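PDB 4IND: C381 turret protein from Sulfolobus turreted icosahedral virus, which builds the pentameric turrets of an archaeal virus, each chain carrying three jelly-roll domains in a row, and probably serves in host attachment. Local coordinates for residues Ile118-Thr123 against Asn128-Gln133. Numbering follows the deposited sequence.
Sequences IYDIFT and NIYYIQ
Asp120 and Tyr130 meet in the core of the first jelly roll, where strands 114-124 and 130-134 belong to two different sheets of the sandwich and run nearly antiparallel, 154° between segment axes. Tyr130 OH donates a hydrogen bond to Asp120 OD2 at 2.7 Å, on the anti side but 35° out of the carboxylate plane. This buried carboxylate is well paid for: OD2 also takes Phe99 N, while OD1 receives Phe100 N and, at 2.8 Å, the amide N of Ile121, four donors in all, which would be expected to stabilise the charge. With CG anti to the backbone N (chi1 180°), the Tyr130 ring reaches across to Asp120, leaving its own CB over the centre of the Phe122 ring, 3.6 Å from the centroid. The two rings pack edge-to-face, Tyr130 giving the edge. Beside the carboxylate, Ile132 CD1 touches Ile118 CG2 at 4.0 Å. Near the turn joining the strands, Asn128 ND2 donates to Thr123 O at 2.9 Å, almost in its own amide plane, with a further weak bond to Asn101 OD1, which also accepts Thr123 N. Asn128 O accepts Lys124 NZ and lies at the edge of the Phe122 ring, 3.3 Å from CZ.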
ATOM      1  N   ILE A 118     -20.758  22.315 -12.940  1.00 20.93           N
ATOM      2  CA  ILE A 118     -19.591  22.544 -13.783  1.00 26.46           C
ATOM      3  C   ILE A 118     -18.448  21.694 -13.242  1.00 30.73           C
ATOM      4  O   ILE A 118     -18.040  21.880 -12.099  1.00 35.49           O
ATOM      5  CB  ILE A 118     -19.171  24.040 -13.736  1.00 26.55           C
ATOM      6  CG1 ILE A 118     -20.263  24.919 -14.381  1.00 27.30           C
ATOM      7  CG2 ILE A 118     -17.848  24.256 -14.444  1.00 26.00           C
ATOM      8  CD1 ILE A 118     -20.035  26.412 -14.189  1.00 24.89           C
ATOM      9  N   TYR A 119     -17.921  20.772 -14.051  1.00 22.79           N
ATOM     10  CA  TYR A 119     -16.751  19.999 -13.636  1.00 26.85           C
ATOM     11  C   TYR A 119     -15.531  20.599 -14.292  1.00 28.05           C
ATOM     12  O   TYR A 119     -15.577  20.992 -15.460  1.00 26.96           O
ATOM     13  CB  TYR A 119     -16.872  18.525 -14.076  1.00 26.14           C
ATOM     14  CG  TYR A 119     -18.052  17.818 -13.478  1.00 27.42           C
ATOM     15  CD1 TYR A 119     -17.914  16.990 -12.366  1.00 30.65           C
ATOM     16  CD2 TYR A 119     -19.310  17.979 -14.020  1.00 27.09           C
ATOM     17  CE1 TYR A 119     -19.019  16.337 -11.815  1.00 33.29           C
ATOM     18  CE2 TYR A 119     -20.399  17.334 -13.485  1.00 35.69           C
ATOM     19  CZ  TYR A 119     -20.255  16.526 -12.380  1.00 33.14           C
ATOM     20  OH  TYR A 119     -21.385  15.906 -11.866  1.00 41.83           O
ATOM     21  N   ASP A 120     -14.422  20.643 -13.564  1.00 25.98           N
ATOM     22  CA  ASP A 120     -13.196  21.150 -14.156  1.00 19.06           C
ATOM     23  C   ASP A 120     -12.008  20.398 -13.594  1.00 23.20           C
ATOM     24  O   ASP A 120     -12.113  19.680 -12.583  1.00 27.40           O
ATOM     25  CB  ASP A 120     -13.058  22.652 -13.885  1.00 22.39           C
ATOM     26  CG  ASP A 120     -12.373  23.386 -15.019  1.00 26.47           C
ATOM     27  OD1 ASP A 120     -11.599  22.739 -15.758  1.00 24.00           O
ATOM     28  OD2 ASP A 120     -12.615  24.612 -15.200  1.00 27.17           O
ATOM     29  N   ILE A 121     -10.872  20.543 -14.258  1.00 23.73           N
ATOM     30  CA  ILE A 121      -9.686  19.806 -13.848  1.00 25.36           C
ATOM     31  C   ILE A 121      -8.546  20.805 -13.733  1.00 26.51           C
ATOM     32  O   ILE A 121      -8.388  21.682 -14.594  1.00 23.53           O
ATOM     33  CB  ILE A 121      -9.349  18.715 -14.848  1.00 30.01           C
ATOM     34  CG1 ILE A 121     -10.497  17.698 -14.905  1.00 27.39           C
ATOM     35  CG2 ILE A 121      -8.025  18.041 -14.468  1.00 26.31           C
ATOM     36  CD1 ILE A 121     -10.393  16.705 -16.049  1.00 32.52           C
ATOM     37  N   PHE A 122      -7.757  20.692 -12.668  1.00 21.01           N
ATOM     38  CA  PHE A 122      -6.710  21.685 -12.413  1.00 24.58           C
ATOM     39  C   PHE A 122      -5.502  21.005 -11.824  1.00 27.31           C
ATOM     40  O   PHE A 122      -5.581  20.418 -10.747  1.00 24.72           O
ATOM     41  CB  PHE A 122      -7.239  22.773 -11.471  1.00 23.85           C
ATOM     42  CG  PHE A 122      -6.190  23.791 -11.035  1.00 21.92           C
ATOM     43  CD1 PHE A 122      -5.398  24.451 -11.965  1.00 24.18           C
ATOM     44  CD2 PHE A 122      -6.054  24.116  -9.707  1.00 26.07           C
ATOM     45  CE1 PHE A 122      -4.449  25.403 -11.564  1.00 19.99           C
ATOM     46  CE2 PHE A 122      -5.111  25.063  -9.282  1.00 24.28           C
ATOM     47  CZ  PHE A 122      -4.315  25.712 -10.219  1.00 28.05           C
ATOM     48  N   THR A 123      -4.374  21.078 -12.530  1.00 24.33           N
ATOM     49  CA  THR A 123      -3.136  20.525 -11.995  1.00 28.94           C
ATOM     50  C   THR A 123      -2.382  21.612 -11.265  1.00 24.41           C
ATOM     51  O   THR A 123      -1.896  22.545 -11.886  1.00 25.25           O
ATOM     52  CB  THR A 123      -2.237  19.972 -13.114  1.00 26.00           C
ATOM     53  OG1 THR A 123      -2.954  18.950 -13.816  1.00 29.06           O
ATOM     54  CG2 THR A 123      -0.954  19.366 -12.525  1.00 26.96           C
ATOM     55  N   ASN A 128       0.865  26.819 -11.797  1.00 27.34           N
ATOM     56  CA  ASN A 128      -0.332  26.864 -12.648  1.00 23.39           C
ATOM     57  C   ASN A 128      -1.450  27.669 -11.975  1.00 26.48           C
ATOM     58  O   ASN A 128      -1.651  27.596 -10.764  1.00 28.53           O
ATOM     59  CB  ASN A 128      -0.799  25.427 -12.942  1.00 22.42           C
ATOM     60  CG  ASN A 128      -1.771  25.335 -14.095  1.00 29.94           C
ATOM     61  OD1 ASN A 128      -1.916  26.271 -14.894  1.00 27.87           O
ATOM     62  ND2 ASN A 128      -2.436  24.179 -14.207  1.00 29.67           N
ATOM     63  N   ILE A 129      -2.173  28.447 -12.760  1.00 28.55           N
ATOM     64  CA  ILE A 129      -3.219  29.315 -12.227  1.00 26.19           C
ATOM     65  C   ILE A 129      -4.573  28.888 -12.758  1.00 26.17           C
ATOM     66  O   ILE A 129      -4.769  28.846 -13.973  1.00 29.93           O
ATOM     67  CB  ILE A 129      -2.958  30.764 -12.651  1.00 29.80           C
ATOM     68  CG1 ILE A 129      -1.576  31.206 -12.150  1.00 30.75           C
ATOM     69  CG2 ILE A 129      -4.063  31.672 -12.165  1.00 28.62           C
ATOM     70  CD1 ILE A 129      -1.032  32.433 -12.848  1.00 38.73           C
ATOM     71  N   TYR A 130      -5.507  28.580 -11.858  1.00 19.84           N
ATOM     72  CA  TYR A 130      -6.848  28.202 -12.290  1.00 20.86           C
ATOM     73  C   TYR A 130      -7.642  29.417 -12.777  1.00 24.58           C
ATOM     74  O   TYR A 130      -7.570  30.493 -12.190  1.00 23.73           O
ATOM     75  CB  TYR A 130      -7.616  27.486 -11.157  1.00 24.78           C
ATOM     76  CG  TYR A 130      -9.007  27.101 -11.610  1.00 24.90           C
ATOM     77  CD1 TYR A 130      -9.194  26.059 -12.516  1.00 23.57           C
ATOM     78  CD2 TYR A 130     -10.126  27.805 -11.178  1.00 27.42           C
ATOM     79  CE1 TYR A 130     -10.460  25.708 -12.953  1.00 24.76           C
ATOM     80  CE2 TYR A 130     -11.415  27.474 -11.629  1.00 28.70           C
ATOM     81  CZ  TYR A 130     -11.569  26.417 -12.505  1.00 31.44           C
ATOM     82  OH  TYR A 130     -12.823  26.073 -12.953  1.00 29.63           O
ATOM     83  N   TYR A 131      -8.429  29.232 -13.826  1.00 21.28           N
ATOM     84  CA  TYR A 131      -9.152  30.346 -14.455  1.00 22.04           C
ATOM     85  C   TYR A 131     -10.435  29.853 -15.116  1.00 28.28           C
ATOM     86  O   TYR A 131     -10.405  28.925 -15.911  1.00 26.03           O
ATOM     87  CB  TYR A 131      -8.277  30.980 -15.528  1.00 22.24           C
ATOM     88  CG  TYR A 131      -8.960  32.113 -16.305  1.00 23.64           C
ATOM     89  CD1 TYR A 131      -9.149  33.356 -15.739  1.00 31.02           C
ATOM     90  CD2 TYR A 131      -9.384  31.925 -17.605  1.00 37.59           C
ATOM     91  CE1 TYR A 131      -9.759  34.390 -16.458  1.00 34.35           C
ATOM     92  CE2 TYR A 131      -9.983  32.938 -18.326  1.00 41.28           C
ATOM     93  CZ  TYR A 131     -10.169  34.170 -17.751  1.00 40.39           C
ATOM     94  OH  TYR A 131     -10.780  35.192 -18.466  1.00 39.24           O
ATOM     95  N   ILE A 132     -11.557  30.483 -14.798  1.00 25.97           N
ATOM     96  CA  ILE A 132     -12.793  30.228 -15.536  1.00 27.33           C
ATOM     97  C   ILE A 132     -13.676  31.476 -15.518  1.00 30.05           C
ATOM     98  O   ILE A 132     -13.750  32.183 -14.513  1.00 28.29           O
ATOM     99  CB  ILE A 132     -13.553  28.994 -14.977  1.00 24.97           C
ATOM    100  CG1 ILE A 132     -14.702  28.577 -15.914  1.00 25.58           C
ATOM    101  CG2 ILE A 132     -14.059  29.255 -13.568  1.00 23.40           C
ATOM    102  CD1 ILE A 132     -15.356  27.255 -15.496  1.00 28.89           C
ATOM    103  N   GLN A 133     -14.334  31.747 -16.634  1.00 28.44           N
ATOM    104  CA  GLN A 133     -15.271  32.864 -16.713  1.00 33.45           C
ATOM    105  C   GLN A 133     -16.692  32.366 -16.514  1.00 30.09           C
ATOM    106  O   GLN A 133     -17.046  31.260 -16.939  1.00 33.97           O
ATOM    107  CB  GLN A 133     -15.159  33.583 -18.062  1.00 33.35           C
ATOM    108  CG  GLN A 133     -13.868  34.337 -18.272  1.00 36.22           C
ATOM    109  CD  GLN A 133     -13.922  35.238 -19.498  1.00 41.92           C
ATOM    110  OE1 GLN A 133     -14.965  35.794 -19.827  1.00 43.75           O
ATOM    111  NE2 GLN A 133     -12.802  35.360 -20.192  1.00 50.12           N
TER